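Local coordinates for A-adding tRNA nucleotidyltransferase (Aquifex aeolicus, PDB 4WBY), which adds the terminal adenosine to tRNA ending in CC, using ATP and completing the 3' CCA end, at residues E10-E15 against L80-L85; Q18-K21 against R26-I29; E56-L61 against G76-K81; K187-A192 against R227-L232; E243-K248 against I279-Y284. All blocks are in the same frame, centred on the assembly; numbering follows the deposited sequence.

Contact 1 (E10-E15 against L80-L85); sequences EEIARE and LKIGKL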
# COMPACT_ATOMS: atom_id res chain seq x y z
N GLU A 10 -19.23 6.02 17.18
CA GLU A 10 -19.81 5.98 18.52
C GLU A 10 -21.13 5.21 18.61
O GLU A 10 -21.29 4.36 19.49
CB GLU A 10 -19.99 7.42 19.03
CG GLU A 10 -20.95 7.59 20.19
CD GLU A 10 -20.37 7.19 21.54
OE1 GLU A 10 -19.21 6.71 21.60
OE2 GLU A 10 -21.07 7.37 22.57
N GLU A 11 -22.08 5.48 17.72
CA GLU A 11 -23.38 4.81 17.82
C GLU A 11 -23.26 3.30 17.71
O GLU A 11 -23.84 2.56 18.50
CB GLU A 11 -24.35 5.34 16.75
CG GLU A 11 -24.84 6.75 17.00
CD GLU A 11 -26.01 7.13 16.10
OE1 GLU A 11 -26.47 6.27 15.31
OE2 GLU A 11 -26.48 8.28 16.18
N ILE A 12 -22.49 2.83 16.73
CA ILE A 12 -22.31 1.40 16.55
C ILE A 12 -21.48 0.79 17.69
O ILE A 12 -21.80 -0.29 18.17
CB ILE A 12 -21.66 1.09 15.18
CG1 ILE A 12 -22.65 1.38 14.05
CG2 ILE A 12 -21.19 -0.36 15.09
CD1 ILE A 12 -23.93 0.55 14.11
N ALA A 13 -20.44 1.49 18.13
CA ALA A 13 -19.63 0.99 19.24
C ALA A 13 -20.49 0.77 20.50
O ALA A 13 -20.41 -0.27 21.16
CB ALA A 13 -18.50 1.96 19.55
N ARG A 14 -21.34 1.76 20.83
CA ARG A 14 -22.24 1.63 21.96
C ARG A 14 -23.15 0.41 21.81
O ARG A 14 -23.32 -0.38 22.74
CB ARG A 14 -23.11 2.89 22.12
CG ARG A 14 -22.36 4.13 22.57
CD ARG A 14 -22.04 4.10 24.06
NE ARG A 14 -21.38 5.34 24.45
CZ ARG A 14 -20.98 5.62 25.69
NH1 ARG A 14 -21.18 4.74 26.66
NH2 ARG A 14 -20.37 6.77 25.95
N GLU A 15 -23.73 0.27 20.62
CA GLU A 15 -24.67 -0.81 20.36
C GLU A 15 -23.99 -2.18 20.42
O GLU A 15 -24.57 -3.13 20.94
CB GLU A 15 -25.33 -0.62 19.00
CG GLU A 15 -26.43 -1.64 18.73
CD GLU A 15 -27.22 -1.33 17.48
OE1 GLU A 15 -26.76 -0.48 16.69
OE2 GLU A 15 -28.28 -1.95 17.29
N LEU A 80 -19.86 -7.03 7.76
CA LEU A 80 -21.06 -6.34 7.31
C LEU A 80 -20.75 -4.86 7.15
O LEU A 80 -19.72 -4.37 7.63
CB LEU A 80 -22.23 -6.55 8.27
CG LEU A 80 -21.99 -6.07 9.70
CD1 LEU A 80 -23.26 -5.51 10.33
CD2 LEU A 80 -21.48 -7.23 10.55
N LYS A 81 -21.63 -4.15 6.45
CA LYS A 81 -21.47 -2.73 6.23
C LYS A 81 -22.73 -2.03 6.71
O LYS A 81 -23.84 -2.47 6.39
CB LYS A 81 -21.20 -2.44 4.75
CG LYS A 81 -20.83 -0.99 4.46
CD LYS A 81 -20.42 -0.78 3.01
CE LYS A 81 -19.99 0.66 2.75
NZ LYS A 81 -19.51 0.88 1.36
N ILE A 82 -22.57 -0.96 7.48
CA ILE A 82 -23.70 -0.15 7.90
C ILE A 82 -23.40 1.29 7.50
O ILE A 82 -22.47 1.91 8.02
CB ILE A 82 -23.94 -0.24 9.43
CG1 ILE A 82 -24.30 -1.68 9.82
CG2 ILE A 82 -25.08 0.69 9.83
CD1 ILE A 82 -24.41 -1.89 11.33
N GLY A 83 -24.17 1.82 6.55
CA GLY A 83 -23.87 3.12 5.98
C GLY A 83 -22.45 3.09 5.42
O GLY A 83 -22.10 2.19 4.67
N LYS A 84 -21.63 4.05 5.82
CA LYS A 84 -20.26 4.14 5.34
C LYS A 84 -19.27 3.28 6.13
O LYS A 84 -18.09 3.18 5.77
CB LYS A 84 -19.79 5.60 5.36
CG LYS A 84 -20.56 6.50 4.41
CD LYS A 84 -20.22 6.17 2.97
CE LYS A 84 -20.96 7.09 2.00
NZ LYS A 84 -20.54 6.84 0.59
N LEU A 85 -19.74 2.66 7.20
CA LEU A 85 -18.88 1.85 8.08
C LEU A 85 -18.75 0.40 7.63
O LEU A 85 -19.74 -0.32 7.56
CB LEU A 85 -19.41 1.86 9.51
CG LEU A 85 -19.29 3.17 10.27
CD1 LEU A 85 -20.07 3.04 11.57
CD2 LEU A 85 -17.83 3.48 10.55

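Contact 2 (Q18-K21 against R26-I29); sequences QIAK and RAYI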
# COMPACT_ATOMS: atom_id res chain seq x y z
N GLN A 18 -23.76 -3.14 23.97
CA GLN A 18 -25.07 -3.49 24.50
C GLN A 18 -25.45 -4.91 24.09
O GLN A 18 -25.89 -5.72 24.92
CB GLN A 18 -26.12 -2.50 24.02
CG GLN A 18 -25.94 -1.09 24.59
CD GLN A 18 -26.64 -0.01 23.76
OE1 GLN A 18 -27.25 -0.30 22.72
NE2 GLN A 18 -26.54 1.24 24.20
N ILE A 19 -25.27 -5.23 22.81
CA ILE A 19 -25.59 -6.56 22.33
C ILE A 19 -24.67 -7.59 22.99
O ILE A 19 -25.12 -8.66 23.37
CB ILE A 19 -25.46 -6.64 20.79
CG1 ILE A 19 -26.50 -5.73 20.12
CG2 ILE A 19 -25.65 -8.07 20.30
CD1 ILE A 19 -26.30 -5.58 18.64
N ALA A 20 -23.39 -7.25 23.13
CA ALA A 20 -22.46 -8.16 23.80
C ALA A 20 -22.96 -8.51 25.20
O ALA A 20 -22.99 -9.69 25.58
CB ALA A 20 -21.06 -7.55 23.86
N LYS A 21 -23.37 -7.50 25.97
CA LYS A 21 -23.89 -7.75 27.31
C LYS A 21 -25.12 -8.65 27.27
O LYS A 21 -25.25 -9.56 28.09
CB LYS A 21 -24.24 -6.45 28.03
CG LYS A 21 -24.68 -6.68 29.48
CD LYS A 21 -23.51 -7.18 30.31
CE LYS A 21 -23.93 -7.62 31.70
NZ LYS A 21 -24.68 -8.89 31.66
N ARG A 26 -18.09 -10.17 25.71
CA ARG A 26 -17.40 -8.88 25.71
C ARG A 26 -16.85 -8.58 24.33
O ARG A 26 -16.49 -9.50 23.59
CB ARG A 26 -16.26 -8.85 26.74
CG ARG A 26 -16.77 -8.99 28.17
CD ARG A 26 -15.65 -8.88 29.20
NE ARG A 26 -15.07 -7.54 29.24
CZ ARG A 26 -15.62 -6.50 29.85
NH1 ARG A 26 -16.78 -6.63 30.48
NH2 ARG A 26 -15.00 -5.33 29.84
N ALA A 27 -16.79 -7.30 23.99
CA ALA A 27 -16.34 -6.88 22.67
C ALA A 27 -15.41 -5.68 22.76
O ALA A 27 -15.54 -4.84 23.66
CB ALA A 27 -17.53 -6.56 21.77
N TYR A 28 -14.52 -5.58 21.78
CA TYR A 28 -13.45 -4.59 21.77
C TYR A 28 -13.14 -4.16 20.35
O TYR A 28 -13.14 -4.97 19.44
CB TYR A 28 -12.17 -5.15 22.39
CG TYR A 28 -12.37 -5.87 23.70
CD1 TYR A 28 -12.19 -5.20 24.92
CD2 TYR A 28 -12.76 -7.20 23.73
CE1 TYR A 28 -12.40 -5.86 26.12
CE2 TYR A 28 -12.96 -7.86 24.92
CZ TYR A 28 -12.77 -7.19 26.11
OH TYR A 28 -12.97 -7.88 27.28
N ILE A 29 -12.86 -2.87 20.15
CA ILE A 29 -12.26 -2.42 18.90
C ILE A 29 -10.77 -2.76 19.00
O ILE A 29 -10.18 -2.56 20.06
CB ILE A 29 -12.46 -0.92 18.67
CG1 ILE A 29 -13.95 -0.60 18.59
CG2 ILE A 29 -11.75 -0.46 17.41
CD1 ILE A 29 -14.26 0.88 18.70

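Contact 3 (E56-L61 against G76-K81); sequences ELAKEL and GTAHLK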
# COMPACT_ATOMS: atom_id res chain seq x y z
N GLU A 56 -22.38 -14.68 15.82
CA GLU A 56 -23.74 -14.47 16.30
C GLU A 56 -23.96 -13.02 16.72
O GLU A 56 -25.05 -12.48 16.53
CB GLU A 56 -24.07 -15.44 17.43
CG GLU A 56 -24.27 -16.89 16.95
CD GLU A 56 -25.29 -17.02 15.81
OE1 GLU A 56 -26.40 -16.45 15.91
OE2 GLU A 56 -24.98 -17.70 14.80
N LEU A 57 -22.93 -12.37 17.26
CA LEU A 57 -23.07 -10.95 17.60
C LEU A 57 -23.28 -10.14 16.31
O LEU A 57 -24.17 -9.28 16.24
CB LEU A 57 -21.84 -10.45 18.37
CG LEU A 57 -21.96 -9.06 19.01
CD1 LEU A 57 -20.99 -8.96 20.16
CD2 LEU A 57 -21.69 -7.94 18.02
N ALA A 58 -22.46 -10.40 15.30
CA ALA A 58 -22.55 -9.70 14.02
C ALA A 58 -23.91 -9.91 13.37
O ALA A 58 -24.49 -8.98 12.82
CB ALA A 58 -21.45 -10.17 13.08
N LYS A 59 -24.41 -11.15 13.42
CA LYS A 59 -25.69 -11.44 12.79
C LYS A 59 -26.83 -10.67 13.46
O LYS A 59 -27.76 -10.22 12.79
CB LYS A 59 -25.97 -12.95 12.81
CG LYS A 59 -25.12 -13.73 11.81
CD LYS A 59 -25.23 -15.24 12.01
CE LYS A 59 -26.64 -15.75 11.80
NZ LYS A 59 -26.66 -17.24 11.91
N GLU A 60 -26.74 -10.50 14.77
CA GLU A 60 -27.78 -9.76 15.48
C GLU A 60 -27.71 -8.26 15.18
O GLU A 60 -28.73 -7.61 14.97
CB GLU A 60 -27.69 -10.01 16.99
CG GLU A 60 -28.66 -9.18 17.82
CD GLU A 60 -30.13 -9.47 17.52
OE1 GLU A 60 -30.44 -10.53 16.94
OE2 GLU A 60 -30.99 -8.63 17.88
N LEU A 61 -26.50 -7.71 15.17
CA LEU A 61 -26.33 -6.32 14.78
C LEU A 61 -26.86 -6.09 13.36
O LEU A 61 -27.57 -5.11 13.09
CB LEU A 61 -24.85 -5.90 14.87
CG LEU A 61 -24.54 -4.45 14.52
CD1 LEU A 61 -25.13 -3.49 15.56
CD2 LEU A 61 -23.03 -4.22 14.35
N GLY A 76 -14.32 -18.01 12.40
CA GLY A 76 -15.03 -17.36 13.49
C GLY A 76 -15.20 -15.87 13.27
O GLY A 76 -15.22 -15.08 14.23
N THR A 77 -15.33 -15.47 12.01
CA THR A 77 -15.42 -14.06 11.65
C THR A 77 -16.67 -13.76 10.84
O THR A 77 -17.22 -14.64 10.19
CB THR A 77 -14.21 -13.60 10.83
OG1 THR A 77 -14.19 -14.30 9.58
CG2 THR A 77 -12.92 -13.85 11.59
N ALA A 78 -17.08 -12.50 10.87
CA ALA A 78 -18.18 -12.03 10.02
C ALA A 78 -17.95 -10.58 9.61
O ALA A 78 -17.35 -9.81 10.35
CB ALA A 78 -19.52 -12.18 10.73
N HIS A 79 -18.44 -10.23 8.43
CA HIS A 79 -18.30 -8.88 7.91
C HIS A 79 -19.66 -8.32 7.51
O HIS A 79 -20.52 -9.06 7.03
CB HIS A 79 -17.36 -8.85 6.70
CG HIS A 79 -15.98 -9.37 6.99
ND1 HIS A 79 -15.70 -10.71 7.11
CD2 HIS A 79 -14.81 -8.72 7.19
CE1 HIS A 79 -14.41 -10.87 7.36
NE2 HIS A 79 -13.85 -9.67 7.42
N LEU A 80 -19.86 -7.03 7.76
CA LEU A 80 -21.06 -6.34 7.31
C LEU A 80 -20.75 -4.86 7.15
O LEU A 80 -19.72 -4.37 7.63
CB LEU A 80 -22.23 -6.55 8.27
CG LEU A 80 -21.99 -6.07 9.70
CD1 LEU A 80 -23.26 -5.51 10.33
CD2 LEU A 80 -21.48 -7.23 10.55
N LYS A 81 -21.63 -4.15 6.45
CA LYS A 81 -21.47 -2.73 6.23
C LYS A 81 -22.73 -2.03 6.71
O LYS A 81 -23.84 -2.47 6.39
CB LYS A 81 -21.20 -2.44 4.75
CG LYS A 81 -20.83 -0.99 4.46
CD LYS A 81 -20.42 -0.78 3.01
CE LYS A 81 -19.99 0.66 2.75
NZ LYS A 81 -19.51 0.88 1.36

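Contact 4 (K187-A192 against R227-L232); sequences KLLKQA and RKYRVL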
# COMPACT_ATOMS: atom_id res chain seq x y z
N LYS A 187 17.86 -5.99 15.96
CA LYS A 187 18.76 -7.14 16.02
C LYS A 187 18.05 -8.39 15.53
O LYS A 187 18.62 -9.19 14.77
CB LYS A 187 19.26 -7.38 17.45
CG LYS A 187 20.20 -6.34 17.96
CD LYS A 187 20.63 -6.67 19.38
CE LYS A 187 21.41 -5.50 19.97
NZ LYS A 187 21.75 -5.73 21.40
N LEU A 188 16.81 -8.57 15.98
CA LEU A 188 16.05 -9.75 15.60
C LEU A 188 15.77 -9.77 14.10
O LEU A 188 15.82 -10.82 13.47
CB LEU A 188 14.74 -9.81 16.38
CG LEU A 188 14.90 -10.06 17.88
CD1 LEU A 188 13.60 -9.75 18.61
CD2 LEU A 188 15.35 -11.49 18.13
N LEU A 189 15.46 -8.61 13.54
CA LEU A 189 15.16 -8.52 12.12
C LEU A 189 16.40 -8.85 11.30
O LEU A 189 16.35 -9.64 10.36
CB LEU A 189 14.61 -7.14 11.77
CG LEU A 189 14.08 -6.93 10.34
CD1 LEU A 189 12.93 -5.91 10.33
CD2 LEU A 189 15.19 -6.49 9.40
N LYS A 190 17.53 -8.25 11.66
CA LYS A 190 18.77 -8.51 10.93
C LYS A 190 19.18 -9.97 11.04
O LYS A 190 19.64 -10.57 10.07
CB LYS A 190 19.90 -7.61 11.46
CG LYS A 190 19.69 -6.13 11.14
CD LYS A 190 20.73 -5.25 11.82
CE LYS A 190 22.11 -5.45 11.25
NZ LYS A 190 23.02 -4.40 11.78
N GLN A 191 19.00 -10.56 12.22
CA GLN A 191 19.35 -11.96 12.43
C GLN A 191 18.45 -12.88 11.61
O GLN A 191 18.93 -13.85 11.03
CB GLN A 191 19.28 -12.31 13.92
CG GLN A 191 20.47 -11.73 14.68
CD GLN A 191 20.47 -12.02 16.16
OE1 GLN A 191 19.55 -12.64 16.69
NE2 GLN A 191 21.52 -11.58 16.85
N ALA A 192 17.16 -12.56 11.53
CA ALA A 192 16.25 -13.40 10.74
C ALA A 192 16.63 -13.35 9.27
O ALA A 192 16.61 -14.37 8.59
CB ALA A 192 14.80 -12.97 10.93
N ARG A 227 16.38 -1.54 1.48
CA ARG A 227 17.79 -1.50 1.10
C ARG A 227 18.69 -1.67 2.32
O ARG A 227 19.60 -2.51 2.32
CB ARG A 227 18.10 -0.18 0.38
CG ARG A 227 19.50 -0.12 -0.21
CD ARG A 227 19.67 1.11 -1.09
NE ARG A 227 19.74 2.35 -0.33
CZ ARG A 227 20.87 2.91 0.10
NH1 ARG A 227 22.03 2.32 -0.15
NH2 ARG A 227 20.84 4.04 0.78
N LYS A 228 18.43 -0.89 3.37
CA LYS A 228 19.22 -0.95 4.59
C LYS A 228 19.32 -2.36 5.18
O LYS A 228 20.39 -2.78 5.63
CB LYS A 228 18.64 0.00 5.64
CG LYS A 228 19.38 0.01 6.97
CD LYS A 228 18.82 1.08 7.90
CE LYS A 228 19.50 1.06 9.26
NZ LYS A 228 19.15 2.25 10.09
N TYR A 229 18.19 -3.09 5.17
CA TYR A 229 18.14 -4.40 5.80
C TYR A 229 18.25 -5.55 4.80
O TYR A 229 18.08 -6.72 5.17
CB TYR A 229 16.86 -4.51 6.64
CG TYR A 229 16.91 -3.54 7.80
CD1 TYR A 229 17.84 -3.71 8.82
CD2 TYR A 229 16.07 -2.43 7.85
CE1 TYR A 229 17.92 -2.80 9.88
CE2 TYR A 229 16.14 -1.53 8.90
CZ TYR A 229 17.06 -1.71 9.91
OH TYR A 229 17.12 -0.81 10.95
N ARG A 230 18.56 -5.22 3.55
CA ARG A 230 18.93 -6.19 2.52
C ARG A 230 17.84 -7.22 2.26
O ARG A 230 18.13 -8.40 2.04
CB ARG A 230 20.22 -6.91 2.91
CG ARG A 230 21.38 -5.97 3.22
CD ARG A 230 22.60 -6.75 3.67
NE ARG A 230 23.67 -5.87 4.14
CZ ARG A 230 24.64 -5.39 3.37
NH1 ARG A 230 24.66 -5.69 2.07
NH2 ARG A 230 25.57 -4.60 3.88
N VAL A 231 16.59 -6.78 2.23
CA VAL A 231 15.51 -7.75 2.13
C VAL A 231 15.19 -8.18 0.69
O VAL A 231 14.87 -9.34 0.47
CB VAL A 231 14.22 -7.25 2.81
CG1 VAL A 231 14.48 -6.88 4.27
CG2 VAL A 231 13.65 -6.08 2.07
N LEU A 232 15.30 -7.27 -0.29
CA LEU A 232 14.88 -7.62 -1.66
C LEU A 232 15.81 -8.66 -2.28
O LEU A 232 15.38 -9.47 -3.11
CB LEU A 232 14.83 -6.38 -2.56
CG LEU A 232 13.69 -5.41 -2.26
CD1 LEU A 232 13.83 -4.15 -3.10
CD2 LEU A 232 12.33 -6.07 -2.50

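Contact 5 (E243-K248 against I279-Y284); sequences EKVLQK and ISNLDY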
# COMPACT_ATOMS: atom_id res chain seq x y z
N GLU A 243 23.79 2.58 -7.09
CA GLU A 243 23.59 4.00 -6.90
C GLU A 243 22.72 4.61 -7.99
O GLU A 243 21.89 5.48 -7.72
CB GLU A 243 24.94 4.72 -6.83
CG GLU A 243 24.85 6.23 -6.68
CD GLU A 243 24.31 6.67 -5.33
OE1 GLU A 243 24.19 5.83 -4.41
OE2 GLU A 243 24.00 7.87 -5.17
N LYS A 244 22.90 4.14 -9.23
CA LYS A 244 22.11 4.62 -10.36
C LYS A 244 20.62 4.42 -10.13
O LYS A 244 19.83 5.34 -10.32
CB LYS A 244 22.53 3.91 -11.65
CG LYS A 244 22.70 4.84 -12.83
CD LYS A 244 24.01 5.60 -12.74
CE LYS A 244 25.20 4.65 -12.75
NZ LYS A 244 25.18 3.78 -13.95
N VAL A 245 20.23 3.21 -9.74
CA VAL A 245 18.84 2.89 -9.48
C VAL A 245 18.30 3.74 -8.33
O VAL A 245 17.20 4.29 -8.41
CB VAL A 245 18.65 1.39 -9.15
CG1 VAL A 245 17.27 1.13 -8.55
CG2 VAL A 245 18.87 0.55 -10.40
N LEU A 246 19.08 3.86 -7.27
CA LEU A 246 18.65 4.64 -6.12
C LEU A 246 18.39 6.09 -6.50
O LEU A 246 17.36 6.66 -6.14
CB LEU A 246 19.71 4.55 -5.02
CG LEU A 246 19.37 5.21 -3.68
CD1 LEU A 246 18.13 4.57 -3.08
CD2 LEU A 246 20.55 5.08 -2.73
N GLN A 247 19.31 6.69 -7.25
CA GLN A 247 19.14 8.08 -7.66
C GLN A 247 17.95 8.24 -8.60
O GLN A 247 17.26 9.27 -8.55
CB GLN A 247 20.42 8.60 -8.33
CG GLN A 247 21.60 8.70 -7.38
CD GLN A 247 21.26 9.49 -6.12
OE1 GLN A 247 20.54 10.49 -6.18
NE2 GLN A 247 21.77 9.03 -4.99
N LYS A 248 17.69 7.24 -9.43
CA LYS A 248 16.52 7.26 -10.30
C LYS A 248 15.21 7.28 -9.50
O LYS A 248 14.25 7.94 -9.89
CB LYS A 248 16.52 6.07 -11.25
CG LYS A 248 17.54 6.16 -12.37
CD LYS A 248 17.36 5.03 -13.36
CE LYS A 248 16.00 5.11 -14.01
NZ LYS A 248 15.83 6.41 -14.72
N ILE A 279 13.39 -2.96 -10.68
CA ILE A 279 13.67 -4.22 -11.35
C ILE A 279 14.20 -4.00 -12.77
O ILE A 279 14.28 -4.94 -13.56
CB ILE A 279 12.42 -5.13 -11.41
CG1 ILE A 279 11.32 -4.49 -12.25
CG2 ILE A 279 11.94 -5.45 -9.98
CD1 ILE A 279 10.17 -5.43 -12.59
N SER A 280 14.59 -2.77 -13.06
CA SER A 280 14.97 -2.39 -14.42
C SER A 280 16.28 -3.01 -14.88
O SER A 280 16.59 -2.95 -16.06
CB SER A 280 15.04 -0.87 -14.53
OG SER A 280 16.08 -0.33 -13.73
N ASN A 281 17.05 -3.62 -13.98
CA ASN A 281 18.29 -4.27 -14.42
C ASN A 281 18.18 -5.79 -14.49
O ASN A 281 19.12 -6.46 -14.90
CB ASN A 281 19.45 -3.87 -13.51
CG ASN A 281 19.92 -2.46 -13.76
OD1 ASN A 281 19.89 -1.98 -14.89
ND2 ASN A 281 20.36 -1.79 -12.70
N LEU A 282 17.03 -6.32 -14.09
CA LEU A 282 16.74 -7.74 -14.29
C LEU A 282 16.60 -8.06 -15.77
O LEU A 282 16.20 -7.21 -16.56
CB LEU A 282 15.44 -8.14 -13.58
CG LEU A 282 15.31 -8.12 -12.07
CD1 LEU A 282 13.94 -8.66 -11.70
CD2 LEU A 282 16.41 -8.94 -11.41
N ASP A 283 16.91 -9.30 -16.13
CA ASP A 283 16.59 -9.82 -17.45
C ASP A 283 15.08 -9.74 -17.66
O ASP A 283 14.32 -9.85 -16.70
CB ASP A 283 17.06 -11.27 -17.61
CG ASP A 283 18.57 -11.39 -17.58
OD1 ASP A 283 19.25 -10.53 -18.17
OD2 ASP A 283 19.07 -12.36 -16.97
N TYR A 284 14.66 -9.54 -18.90
CA TYR A 284 13.25 -9.31 -19.19
C TYR A 284 12.35 -10.44 -18.70
O TYR A 284 11.30 -10.19 -18.12
CB TYR A 284 13.06 -9.11 -20.70
CG TYR A 284 11.63 -9.21 -21.16
CD1 TYR A 284 10.69 -8.26 -20.77
CD2 TYR A 284 11.22 -10.25 -21.97
CE1 TYR A 284 9.37 -8.35 -21.20
CE2 TYR A 284 9.91 -10.35 -22.40
CZ TYR A 284 8.99 -9.40 -22.01
OH TYR A 284 7.69 -9.51 -22.44

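Contact 1 (E10-E15 against L80-L85)
Ile82 and Leu85, at the two ends of a tight turn, receive Ile12 from helix 7-22 in a compact example of a helix packed on a beta-hairpin. The hairpin joins strands 77-82 and 85-91 in the sheet of the nucleotidyltransferase head domain. Along 80-85, the first side chain to meet the helix is that of Ile82. It reaches out extended from the strand (chi2 173°), and its CD1 meets Ile12 CD1 tip to tip at 3.7 Å. The chain then reverses in a type II' turn. Gly83 takes the positive-phi position there, and paired backbone bonds link Ile82 and Leu85, the N of each to the O of the other, both at 2.9 Å. Leu85 starts the return strand and slides past Ile12 in the opposite direction, bringing its CD1 to 3.9 Å from Ile12 CG1. One isoleucine thus spans both ends of the turn, while Leu87 of strand 85-91 and the His65 side chain of helix 54-65 also pack against it. Leu85 also touches Trp44, and its side chain is about 7 Å from that of Asp45, a probable magnesium ligand. On another side of the helix, Arg14 and Glu10 form a salt bridge one turn apart: Arg14 NE gives a nearly straight bond (173°) of 2.8 Å to Glu10 OE2, which it meets from above the carboxylate plane.

Contact 2 (Q18-K21 against R26-I29)
Ala20 lays its methyl group over the Arg26-Ala27 backbone of strand 26-30, where CB lies 4.2 Å from Ala27 CB and 4.3 Å from Arg26 CA. The Ala27 methyl points back toward the helix, whereas the Arg26 side chain leaves from the far side of the strand, so it is the alpha carbon that meets the Ala20 methyl. With only the methyl groups of Ala20 and Ala27 between them, helix and strand lie close; the CA atoms of Ala20 and Arg26 are 5.5 Å apart, where the short connection also holds them near. The unit is a helix-turn-strand: helix 7-22 turns back within a few residues and leads into strand 26-30, an inner strand of the head-domain sheet running between strands 45-51 and 126-128. Ala20 also rests on Leu57 of helix 54-65, the second helix on this face of the sheet. Across the strand the alternation of side chains puts Arg26 and Tyr28 together on the other face. A bend at chi3 of Arg26 (67°) brings NE round to donate a bond of 2.9 Å to Tyr28 OH, which sits at the edge of the guanidinium group, close to its plane. The tyrosine oxygen has a second partner in Glu51 OE1, and Arg26 NH2 makes its salt bridge with Glu132, so the guanidinium is gripped at more than one nitrogen. Asn130 OD1 accepts a bond from the backbone N of Ala27.

Contact 3 (E56-L61 against G76-K81)
Ala58 and Ala78 meet methyl to methyl, CB to CB at 3.6 Å, and set the apolar part of this interface between helix 54-65 and strand 77-82. Leu80 widens it. Its CG occupies the crowded position between the backbone N and the carbonyl carbon (chi1 59°), and from there the two branches divide the work: CD2 approaches Ala58 CB at 3.9 Å, while CD1 turns to Leu61 CD2 at 4.2 Å. Ala58 is thus covered by two residues that lie two apart on the strand and so face the same way. The short segments run almost in the same direction, at 19°, with their axes 8.1 Å apart, a separation suited to the small alanine pair. Topologically, the helix is the connection of a beta-alpha-beta crossover: it links strand 45-51 to strand 69-72, which run parallel, and passes over the intervening strands. Phe89 of strand 85-91 touches Leu57, Ala58 and Leu61, so the packing extends to the next strand. Backbone pairing forms a second class. Gly76 and Thr77 together oppose Phe72 in a G1 beta bulge, with Gly76 at positive phi, before the strand pairs regularly on both sides. Charged groups lie away from the apolar seam. Lys59 NZ and Glu56 OE2 make a weak salt bridge of 3.4 Å on the outer side of the helix, and Glu60 OE2 binds Arg63 and Arg64.

Contact 4 (K187-A192 against R227-L232)
Tyr229 is touched by two successive residues of helix 183-194, Leu189 and Lys190, each crossing its side chain at about a right angle. Leu189, with CG anti to the backbone N (chi1 -173°), brings CD2 obliquely to the base of the ring, 3.8 Å from Tyr229 CG and equally near its CB. Lys190 contributes its hydrocarbon part: CG lies at the ring edge, near the plane, 3.8 Å from Tyr229 CD1. Within the tyrosine's own segment, Lys228 CG sits 4.0 Å above the ring plane, over the centre of one face. Further out, the hydroxyl is hydrogen-bonded to Glu186 OE2, one helical turn before Lys190, so a single helix meets the ring at both its base and its polar end. The backbone beneath the tyrosine is fixed by a Schellman motif that ends helix 219-228: Arg230, at positive phi, is the C' residue, and its N bonds Arg227 O at 3.2 Å. Helix 165-177 lies behind, with Leu171 against Tyr229 and Ile167 against Leu189; both belong to the ATP-binding segment, in what is probably the neck domain. The lysines meet the ring through methylene carbons, which makes these contacts apolar packing instead of cation-pi pairs, and the hydrogen bond to Glu186 gives the hydroxyl of this buried tyrosine a polar partner, which would limit its swing.

Contact 5 (E243-K248 against I279-Y284)
Val245 CG1 lies anti to the backbone N (chi1 166°), which leaves CG2 anti to the carbonyl carbon and directed at Asn281. The asparagine has its CG beside its own backbone N (chi1 -74°), and the two side chains slide past each other in opposite directions. The terminal atom modelled as ND2 comes within 3.6 Å of Val245 CG2, although the choice between amide nitrogen and oxygen there is doubtful. Ser280 adds a looser touch, with OG 4.4 Å from the same methyl. Here the first turn of helix 243-262 packs on the link between helices 271-278 and 284-293, in the helical part of the chain, away from the annotated sites. The link is a type I beta turn from Ile279 to Leu282, closed by a bond of 3.1 Å from Leu282 N to Ile279 O. Two partners outside the segments steady it: Ser280 OG is hydrogen-bonded to Ile277 O, in the last turn of the preceding helix, and Lys308 NZ bonds the carbonyl oxygens of both Ser280 and Leu282. On the other side, Asn242 OD1 is hydrogen-bonded to the backbone N of Val245, and the Asn281 side chain touches Asn242 as well. Chemically, one valine methyl faces polar groups, so van der Waals contact alone joins the two segments; the serine hydroxyl is already engaged by Ile277 O, and the valine methyl can offer it no bond.

How the contacts relate
From the N terminus, helix 7-22 opens two contacts. Contact 2 closes at once, after a few residues, whereas contact 1 waits for the hairpin and closes a loop of some seventy residues. Contact 2 and contact 3 follow one another within that long loop, and contact 3 ends on the same strand, sharing Leu80 and Lys81 with contact 1. None cross. Helices 7-22 and 54-65 lie together on the sheet: Ile19 packs on Leu57 and Leu61, and Leu61 meets Ile82. Contacts 4 and 5 come later, in series, within the helical region; Arg227 touches Leu246, linking them. The centre of contact 5 is about 47 Å from that of contact 1.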